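Local coordinates for protein DNA polymerase III subunit beta (PDB 4S3I) that clamps around DNA as a sliding ring and tethers DNA polymerases and other proteins to it, giving them processivity, at residues N10-A15 / D79-L84; I159-D164 / Q168-V173; S198-K203 / G242-Y247. One frame throughout, in Å; residues are numbered along the deposited sequence.

Contact 1: N10-A15 / D79-L84; sequences NDLENA and DIISCL
Leu12 and Glu13 both swing CG away from the backbone N (chi1 177° in each), and this sends their side chains from helix 9-19 toward Ile81 and Ser82 on helix 74-82. Ile81 answers with CG1 placed beside its own N, chi1 -58°, so that its two branches are shared between neighbouring partners. On one branch, Ile81 CD1 meets Leu12 CD2 at 3.6 Å, and the leucine and isoleucine side chains cross at about a right angle. On the other, Ile81 CG2 rests against Glu13 CB at 3.9 Å, using the aliphatic foot of the acid as a continuation of the apolar seam. Branched hydrocarbons suit this buried side, since each fills space in two directions: Leu12 also touches Ile59 on strand 53-60, and Ile81 touches Ile89 on strand 89-94.

Glu13 has the length needed to leave the apolar layer. Its extended chain carries the carboxylate alongside Ser82, with Glu13 OE1 3.6 Å from Ser82 CB. The carboxylate is held chiefly within its own helix, by salt bridges from OE2 to Lys9 and from OE1 to Arg17. These two cations would be expected to keep it ionised. Water 1 lies between the helices, 2.9 Å from Glu13 OE1 and 2.8 Å from Ser82 O, although competing acceptors leave the use of its protons uncertain. The small Ser82 leaves room beside the acid and turns its hydroxyl back to the carbonyl of Leu78.

Beyond the helix, Leu84 packs on Leu272 of the second subunit, which places this corner at the dimer interface. Two neighbouring helices packed by their apolar sides on the sheets are characteristic of the sliding-clamp domain, here the N-terminal one, in which such helices line the inner side of the ring.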
loop_
_atom_site.group_PDB
_atom_site.type_symbol
_atom_site.label_atom_id
_atom_site.label_comp_id
_atom_site.label_asym_id
_atom_site.label_seq_id
_atom_site.Cartn_x
_atom_site.Cartn_y
_atom_site.Cartn_z
ATOM N N ASN A 10 -11.470 8.151 -21.084
ATOM C CA ASN A 10 -10.341 8.588 -20.274
ATOM C C ASN A 10 -10.514 9.982 -19.673
ATOM O O ASN A 10 -10.096 10.223 -18.535
ATOM C CB ASN A 10 -9.030 8.476 -21.056
ATOM C CG ASN A 10 -8.709 7.045 -21.439
ATOM O OD1 ASN A 10 -8.524 6.184 -20.573
ATOM N ND2 ASN A 10 -8.648 6.779 -22.742
ATOM N N ASP A 11 -11.122 10.894 -20.428
ATOM C CA ASP A 11 -11.433 12.222 -19.908
ATOM C C ASP A 11 -12.387 12.092 -18.725
ATOM O O ASP A 11 -12.196 12.696 -17.667
ATOM C CB ASP A 11 -12.122 13.072 -20.974
ATOM C CG ASP A 11 -11.201 13.463 -22.119
ATOM O OD1 ASP A 11 -9.969 13.343 -21.968
ATOM O OD2 ASP A 11 -11.733 13.915 -23.161
ATOM N N LEU A 12 -13.421 11.289 -18.918
ATOM C CA LEU A 12 -14.438 11.108 -17.884
ATOM C C LEU A 12 -13.810 10.469 -16.641
ATOM O O LEU A 12 -13.967 10.973 -15.523
ATOM C CB LEU A 12 -15.591 10.260 -18.422
ATOM C CG LEU A 12 -16.713 9.900 -17.451
ATOM C CD1 LEU A 12 -17.393 11.161 -16.913
ATOM C CD2 LEU A 12 -17.732 8.998 -18.139
ATOM N N GLU A 13 -13.072 9.380 -16.841
ATOM C CA GLU A 13 -12.461 8.662 -15.720
ATOM C C GLU A 13 -11.550 9.581 -14.908
ATOM O O GLU A 13 -11.643 9.635 -13.678
ATOM C CB GLU A 13 -11.688 7.432 -16.208
ATOM C CG GLU A 13 -10.951 6.671 -15.091
ATOM C CD GLU A 13 -10.373 5.329 -15.548
ATOM O OE1 GLU A 13 -9.813 4.602 -14.703
ATOM O OE2 GLU A 13 -10.476 4.999 -16.748
ATOM N N ASN A 14 -10.682 10.315 -15.597
ATOM C CA ASN A 14 -9.826 11.293 -14.936
ATOM C C ASN A 14 -10.615 12.321 -14.125
ATOM O O ASN A 14 -10.284 12.599 -12.969
ATOM C CB ASN A 14 -8.923 12.002 -15.951
ATOM C CG ASN A 14 -7.772 11.138 -16.397
ATOM O OD1 ASN A 14 -7.255 10.332 -15.620
ATOM N ND2 ASN A 14 -7.362 11.291 -17.656
ATOM N N ALA A 15 -11.657 12.885 -14.724
ATOM C CA ALA A 15 -12.477 13.846 -14.001
ATOM C C ALA A 15 -13.086 13.211 -12.743
ATOM O O ALA A 15 -13.083 13.812 -11.667
ATOM C CB ALA A 15 -13.565 14.435 -14.900
ATOM N N ASP A 79 -16.511 3.516 -10.487
ATOM C CA ASP A 79 -16.278 2.067 -10.508
ATOM C C ASP A 79 -16.680 1.484 -11.864
ATOM O O ASP A 79 -15.968 0.652 -12.421
ATOM C CB ASP A 79 -17.027 1.359 -9.364
ATOM C CG ASP A 79 -16.345 1.539 -8.012
ATOM O OD1 ASP A 79 -15.136 1.841 -7.996
ATOM O OD2 ASP A 79 -17.022 1.374 -6.970
ATOM N N ILE A 80 -17.815 1.946 -12.391
ATOM C CA ILE A 80 -18.276 1.518 -13.710
ATOM C C ILE A 80 -17.327 1.957 -14.830
ATOM O O ILE A 80 -16.838 1.130 -15.593
ATOM C CB ILE A 80 -19.676 2.066 -14.006
ATOM C CG1 ILE A 80 -20.720 1.403 -13.104
ATOM C CG2 ILE A 80 -20.038 1.874 -15.475
ATOM C CD1 ILE A 80 -22.105 2.037 -13.234
ATOM N N ILE A 81 -17.066 3.261 -14.926
ATOM C CA ILE A 81 -16.206 3.795 -15.984
ATOM C C ILE A 81 -14.831 3.127 -16.019
ATOM O O ILE A 81 -14.322 2.785 -17.092
ATOM C CB ILE A 81 -16.036 5.330 -15.873
ATOM C CG1 ILE A 81 -17.392 6.020 -15.919
ATOM C CG2 ILE A 81 -15.121 5.858 -16.981
ATOM C CD1 ILE A 81 -18.271 5.566 -17.081
ATOM N N SER A 82 -14.234 2.907 -14.849
ATOM C CA SER A 82 -12.879 2.356 -14.804
ATOM C C SER A 82 -12.828 0.928 -15.358
ATOM O O SER A 82 -11.765 0.426 -15.731
ATOM C CB SER A 82 -12.317 2.412 -13.379
ATOM O OG SER A 82 -13.062 1.595 -12.501
ATOM N N CYS A 83 -13.984 0.279 -15.428
ATOM C CA CYS A 83 -14.038 -1.097 -15.930
ATOM C C CYS A 83 -14.422 -1.184 -17.407
ATOM O O CYS A 83 -14.517 -2.279 -17.960
ATOM C CB CYS A 83 -15.008 -1.938 -15.084
ATOM S SG CYS A 83 -14.298 -2.404 -13.494
ATOM N N LEU A 84 -14.636 -0.036 -18.042
ATOM C CA LEU A 84 -15.106 -0.015 -19.428
ATOM C C LEU A 84 -13.952 -0.040 -20.429
ATOM O O LEU A 84 -12.782 -0.036 -20.042
ATOM C CB LEU A 84 -16.008 1.194 -19.670
ATOM C CG LEU A 84 -17.401 1.032 -19.069
ATOM C CD1 LEU A 84 -18.242 2.285 -19.264
ATOM C CD2 LEU A 84 -18.087 -0.173 -19.700
HETATM O O HOH W 1 -9.494 2.029 -16.019
#

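Contact 2: I159-D164 / Q168-V173; sequences ILMQFD and QTLSVV
A G1 beta bulge starts the pairing in the antiparallel hairpin of strands 158-164 and 169-175: Gln168 and Thr169 together stand against the single residue Asp164. Gln168 takes left-handed helical backbone angles, as is usual at the first position of such a bulge, and its side-chain OE1 bonds outward to Ile190 N. Thr169 then pairs with Asp164 through two backbone bonds; in the shorter, Asp164 N donates to Thr169 O at 2.8 Å. The aspartate carboxylate is used at the turn, where OD1 accepts from His167 N.

Leu170 changes face. With CG anti to its N, chi1 167°, it brings CD1 over the centre of the Phe163 ring, a CH-pi contact 3.7 Å from the centroid. The same methyl lies 3.9 Å from Met161 CB, so a branched leucine serves two neighbours at this non-hydrogen-bonded position. Ser171 returns to the face of Thr169 and pairs with Gln162 through two backbone bonds, Gln162 N to Ser171 O being 2.8 Å. On this face water 2 bridges the hydroxyls of Thr169 and Ser171 and donates to Gln162 O at 3.0 Å.

Val172 joins the apolar face turned to helix 135-143, its CG1 meeting Ile159 CD1 at 3.5 Å. Val173, hydrogen-bonded with Leu160, sets its CG2 4.1 Å from Leu160 CD2.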
loop_
_atom_site.group_PDB
_atom_site.type_symbol
_atom_site.label_atom_id
_atom_site.label_comp_id
_atom_site.label_asym_id
_atom_site.label_seq_id
_atom_site.Cartn_x
_atom_site.Cartn_y
_atom_site.Cartn_z
ATOM N N ILE A 159 -2.885 26.028 7.200
ATOM C CA ILE A 159 -1.689 26.721 6.752
ATOM C C ILE A 159 -1.989 28.205 6.573
ATOM O O ILE A 159 -3.041 28.591 6.025
ATOM C CB ILE A 159 -1.129 26.099 5.462
ATOM C CG1 ILE A 159 0.232 26.711 5.103
ATOM C CG2 ILE A 159 -2.124 26.235 4.312
ATOM C CD1 ILE A 159 1.049 25.813 4.205
ATOM N N LEU A 160 -1.088 29.043 7.072
ATOM C CA LEU A 160 -1.264 30.487 6.972
ATOM C C LEU A 160 -0.751 31.030 5.639
ATOM O O LEU A 160 0.363 30.716 5.232
ATOM C CB LEU A 160 -0.553 31.207 8.114
ATOM C CG LEU A 160 -0.446 32.728 7.938
ATOM C CD1 LEU A 160 -1.830 33.393 7.922
ATOM C CD2 LEU A 160 0.439 33.361 9.008
ATOM N N MET A 161 -1.570 31.845 4.971
ATOM C CA MET A 161 -1.106 32.636 3.833
ATOM C C MET A 161 -1.258 34.098 4.195
ATOM O O MET A 161 -2.380 34.605 4.317
ATOM C CB MET A 161 -1.903 32.317 2.565
ATOM C CG MET A 161 -1.712 30.889 2.065
ATOM S SD MET A 161 -2.829 30.503 0.710
ATOM C CE MET A 161 -2.047 31.399 -0.647
ATOM N N GLN A 162 -0.131 34.772 4.385
ATOM C CA GLN A 162 -0.146 36.177 4.770
ATOM C C GLN A 162 0.281 37.046 3.594
ATOM O O GLN A 162 1.411 36.924 3.099
ATOM C CB GLN A 162 0.791 36.407 5.955
ATOM C CG GLN A 162 0.643 37.760 6.643
ATOM C CD GLN A 162 1.406 37.812 7.963
ATOM O OE1 GLN A 162 0.831 37.605 9.036
ATOM N NE2 GLN A 162 2.708 38.071 7.886
ATOM N N PHE A 163 -0.627 37.905 3.138
ATOM C CA PHE A 163 -0.371 38.762 1.984
ATOM C C PHE A 163 0.046 40.152 2.426
ATOM O O PHE A 163 -0.674 40.810 3.182
ATOM C CB PHE A 163 -1.629 38.889 1.119
ATOM C CG PHE A 163 -2.057 37.602 0.467
ATOM C CD1 PHE A 163 -1.580 37.254 -0.790
ATOM C CD2 PHE A 163 -2.947 36.750 1.102
ATOM C CE1 PHE A 163 -1.976 36.071 -1.405
ATOM C CE2 PHE A 163 -3.343 35.551 0.498
ATOM C CZ PHE A 163 -2.859 35.218 -0.761
ATOM N N ASP A 164 1.206 40.597 1.952
ATOM C CA ASP A 164 1.624 41.992 2.114
ATOM C C ASP A 164 1.596 42.667 0.745
ATOM O O ASP A 164 2.539 42.519 -0.044
ATOM C CB ASP A 164 3.036 42.072 2.715
ATOM C CG ASP A 164 3.477 43.505 3.015
ATOM O OD1 ASP A 164 3.275 44.417 2.179
ATOM O OD2 ASP A 164 4.040 43.717 4.106
ATOM N N GLN A 168 4.656 43.269 -1.749
ATOM C CA GLN A 168 4.442 42.214 -2.736
ATOM C C GLN A 168 5.079 40.903 -2.275
ATOM O O GLN A 168 5.834 40.240 -3.008
ATOM C CB GLN A 168 4.960 42.643 -4.108
ATOM C CG GLN A 168 4.218 43.869 -4.678
ATOM C CD GLN A 168 2.737 43.596 -4.980
ATOM O OE1 GLN A 168 2.387 43.128 -6.065
ATOM N NE2 GLN A 168 1.865 43.902 -4.022
ATOM N N THR A 169 4.788 40.548 -1.030
ATOM C CA THR A 169 5.290 39.301 -0.486
ATOM C C THR A 169 4.158 38.499 0.117
ATOM O O THR A 169 3.253 39.046 0.755
ATOM C CB THR A 169 6.418 39.494 0.567
ATOM O OG1 THR A 169 5.860 39.940 1.809
ATOM C CG2 THR A 169 7.466 40.478 0.078
ATOM N N LEU A 170 4.217 37.195 -0.105
ATOM C CA LEU A 170 3.277 36.269 0.493
ATOM C C LEU A 170 4.074 35.360 1.414
ATOM O O LEU A 170 5.029 34.699 0.980
ATOM C CB LEU A 170 2.590 35.443 -0.592
ATOM C CG LEU A 170 1.805 34.211 -0.134
ATOM C CD1 LEU A 170 0.670 34.620 0.803
ATOM C CD2 LEU A 170 1.260 33.471 -1.345
ATOM N N SER A 171 3.707 35.343 2.691
ATOM C CA SER A 171 4.352 34.439 3.635
ATOM C C SER A 171 3.463 33.229 3.867
ATOM O O SER A 171 2.238 33.354 3.988
ATOM C CB SER A 171 4.647 35.143 4.960
ATOM O OG SER A 171 5.420 36.305 4.749
ATOM N N VAL A 172 4.093 32.064 3.932
ATOM C CA VAL A 172 3.390 30.799 4.105
ATOM C C VAL A 172 3.988 30.134 5.329
ATOM O O VAL A 172 5.208 29.966 5.414
ATOM C CB VAL A 172 3.519 29.918 2.854
ATOM C CG1 VAL A 172 2.734 28.649 3.017
ATOM C CG2 VAL A 172 3.038 30.667 1.607
ATOM N N VAL A 173 3.134 29.793 6.297
ATOM C CA VAL A 173 3.579 29.320 7.615
ATOM C C VAL A 173 2.729 28.161 8.113
ATOM O O VAL A 173 1.492 28.204 8.028
ATOM C CB VAL A 173 3.479 30.437 8.679
ATOM C CG1 VAL A 173 4.130 30.003 9.980
ATOM C CG2 VAL A 173 4.115 31.734 8.182
HETATM O O HOH W 2 3.972 38.507 3.449
#

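Contact 3: S198-K203 / G242-Y247; sequences SCILPK and GNYPDY
Ile200 lays the tip of its side chain against the root of Tyr244, with Ile200 CD1 3.9 Å from Tyr244 CB. It thereby joins strand 196-202, outermost in its sheet within the chain, to the irregular loop between strands 233-238 and 257-262, which carries the chain from the central clamp domain toward the C-terminal one. The isoleucine reaches across because CG1 stands beside its own N, chi1 -55°, and the chain then runs out extended to the methyl.

Tyr244 is met at its edge: Ile200 CD1 sits near the ring plane, 4.0 Å from Tyr244 CD2, while the two side chains run at a slant to each other. Setting CG opposite the backbone N, chi1 -156°, directs the ring past the isoleucine to Leu160, Val173 and Thr175 on the sheet. A broad aromatic suits this place, since its ring reaches two neighbouring strands, 158-164 and 169-175, beyond the isoleucine. The backbone of Ile200 is hydrogen-bonded to Ile240 and its side chain touches that residue too; a branched apolar side chain suits a spot between Ile240 and Tyr244.

Further on, Tyr247 brings its ring to that of Tyr182. In bacterial clamps the groove that receives partner proteins lies between the central and C-terminal domains, and this loop is probably close to it.

Gly242 opens the segment with backbone angles at which a beta carbon would press on the preceding carbonyl oxygen, so the lack of a side chain fits. Its carbonyl approaches Ile200 CD1, and beside it water 3 donates to Ser198 O at 2.9 Å and, only weakly, to Gly242 O at 3.4 Å.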
loop_
_atom_site.group_PDB
_atom_site.type_symbol
_atom_site.label_atom_id
_atom_site.label_comp_id
_atom_site.label_asym_id
_atom_site.label_seq_id
_atom_site.Cartn_x
_atom_site.Cartn_y
_atom_site.Cartn_z
ATOM N N SER A 198 -4.852 38.020 5.817
ATOM C CA SER A 198 -4.385 36.675 6.128
ATOM C C SER A 198 -5.473 35.650 5.876
ATOM O O SER A 198 -6.612 35.816 6.319
ATOM C CB SER A 198 -3.911 36.595 7.578
ATOM O OG SER A 198 -2.671 37.247 7.729
ATOM N N CYS A 199 -5.116 34.595 5.156
ATOM C CA CYS A 199 -6.038 33.498 4.889
ATOM C C CYS A 199 -5.486 32.234 5.526
ATOM O O CYS A 199 -4.324 31.882 5.300
ATOM C CB CYS A 199 -6.188 33.278 3.381
ATOM S SG CYS A 199 -6.798 34.712 2.450
ATOM N N ILE A 200 -6.302 31.545 6.321
ATOM C CA ILE A 200 -5.874 30.265 6.873
ATOM C C ILE A 200 -6.635 29.125 6.201
ATOM O O ILE A 200 -7.851 28.980 6.409
ATOM C CB ILE A 200 -6.089 30.172 8.403
ATOM C CG1 ILE A 200 -5.398 31.321 9.132
ATOM C CG2 ILE A 200 -5.541 28.856 8.928
ATOM C CD1 ILE A 200 -5.825 31.459 10.609
ATOM N N LEU A 201 -5.922 28.327 5.409
ATOM C CA LEU A 201 -6.509 27.194 4.699
ATOM C C LEU A 201 -6.430 25.927 5.548
ATOM O O LEU A 201 -5.347 25.569 6.004
ATOM C CB LEU A 201 -5.755 26.896 3.407
ATOM C CG LEU A 201 -5.571 27.844 2.233
ATOM C CD1 LEU A 201 -5.728 27.056 0.955
ATOM C CD2 LEU A 201 -6.540 28.976 2.257
ATOM N N PRO A 202 -7.565 25.223 5.719
ATOM C CA PRO A 202 -7.557 23.938 6.448
ATOM C C PRO A 202 -6.628 22.924 5.801
ATOM O O PRO A 202 -6.440 22.966 4.580
ATOM C CB PRO A 202 -9.002 23.444 6.319
ATOM C CG PRO A 202 -9.822 24.697 6.057
ATOM C CD PRO A 202 -8.916 25.598 5.248
ATOM N N LYS A 203 -6.067 22.017 6.603
ATOM C CA LYS A 203 -5.144 20.995 6.111
ATOM C C LYS A 203 -5.748 20.156 4.988
ATOM O O LYS A 203 -5.084 19.869 3.989
ATOM C CB LYS A 203 -4.684 20.098 7.269
ATOM C CG LYS A 203 -3.759 18.928 6.882
ATOM C CD LYS A 203 -2.288 19.337 6.752
ATOM C CE LYS A 203 -1.355 18.113 6.631
ATOM N NZ LYS A 203 -0.681 17.728 7.918
ATOM N N GLY A 242 -10.316 33.263 12.599
ATOM C CA GLY A 242 -9.529 33.585 13.774
ATOM C C GLY A 242 -8.189 34.203 13.435
ATOM O O GLY A 242 -7.942 34.606 12.294
ATOM N N ASN A 243 -7.319 34.270 14.434
ATOM C CA ASN A 243 -6.016 34.883 14.267
ATOM C C ASN A 243 -4.881 33.886 14.459
ATOM O O ASN A 243 -4.744 33.263 15.515
ATOM C CB ASN A 243 -5.875 36.056 15.231
ATOM C CG ASN A 243 -7.070 36.974 15.190
ATOM O OD1 ASN A 243 -7.821 37.079 16.163
ATOM N ND2 ASN A 243 -7.273 37.629 14.051
ATOM N N TYR A 244 -4.093 33.720 13.407
ATOM C CA TYR A 244 -2.906 32.895 13.463
ATOM C C TYR A 244 -1.879 33.650 14.308
ATOM O O TYR A 244 -1.736 34.867 14.173
ATOM C CB TYR A 244 -2.389 32.679 12.046
ATOM C CG TYR A 244 -1.562 31.439 11.886
ATOM C CD1 TYR A 244 -0.186 31.484 12.020
ATOM C CD2 TYR A 244 -2.159 30.219 11.602
ATOM C CE1 TYR A 244 0.578 30.354 11.874
ATOM C CE2 TYR A 244 -1.409 29.079 11.455
ATOM C CZ TYR A 244 -0.038 29.154 11.595
ATOM O OH TYR A 244 0.720 28.031 11.448
ATOM N N PRO A 245 -1.181 32.941 15.206
ATOM C CA PRO A 245 -0.174 33.608 16.048
ATOM C C PRO A 245 0.908 34.259 15.192
ATOM O O PRO A 245 1.255 33.697 14.149
ATOM C CB PRO A 245 0.435 32.447 16.847
ATOM C CG PRO A 245 0.158 31.205 16.007
ATOM C CD PRO A 245 -1.186 31.478 15.387
ATOM N N ASP A 246 1.432 35.415 15.589
ATOM C CA ASP A 246 2.528 35.985 14.814
ATOM C C ASP A 246 3.808 35.178 15.020
ATOM O O ASP A 246 4.395 35.164 16.104
ATOM C CB ASP A 246 2.755 37.470 15.103
ATOM C CG ASP A 246 3.572 38.153 14.007
ATOM O OD1 ASP A 246 3.862 37.499 12.975
ATOM O OD2 ASP A 246 3.913 39.346 14.171
ATOM N N TYR A 247 4.225 34.493 13.964
ATOM C CA TYR A 247 5.401 33.647 14.027
ATOM C C TYR A 247 6.682 34.470 14.147
ATOM O O TYR A 247 7.701 33.973 14.621
ATOM C CB TYR A 247 5.461 32.734 12.801
ATOM C CG TYR A 247 6.000 33.380 11.541
ATOM C CD1 TYR A 247 5.161 34.067 10.670
ATOM C CD2 TYR A 247 7.348 33.278 11.212
ATOM C CE1 TYR A 247 5.653 34.647 9.516
ATOM C CE2 TYR A 247 7.847 33.854 10.064
ATOM C CZ TYR A 247 6.995 34.534 9.217
ATOM O OH TYR A 247 7.495 35.110 8.071
HETATM O O HOH W 3 -6.983 34.919 9.016
#

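From the N terminus, contact 1 comes first: it closes a long loop, with 63 residues, nearly half of them strand, between helices 9-19 and 74-82 of the N-terminal domain. After it, contact 2 closes the shortest loop, a hairpin turn of three residues in the central domain. Contact 3 follows, its 38 intervening residues including most of helix 203-212, and ties outermost strand 196-202 to the loop leading toward the C-terminal domain. The three stand in series, neither nested nor crossed. Contacts 2 and 3 share a sheet: strands 158-164 and 196-202 are neighbours, probably bonded through Met161 N and Cys199 O at 2.8 Å. Contact 1 lies across the chain's centre, about 38 Å from each, centre to centre.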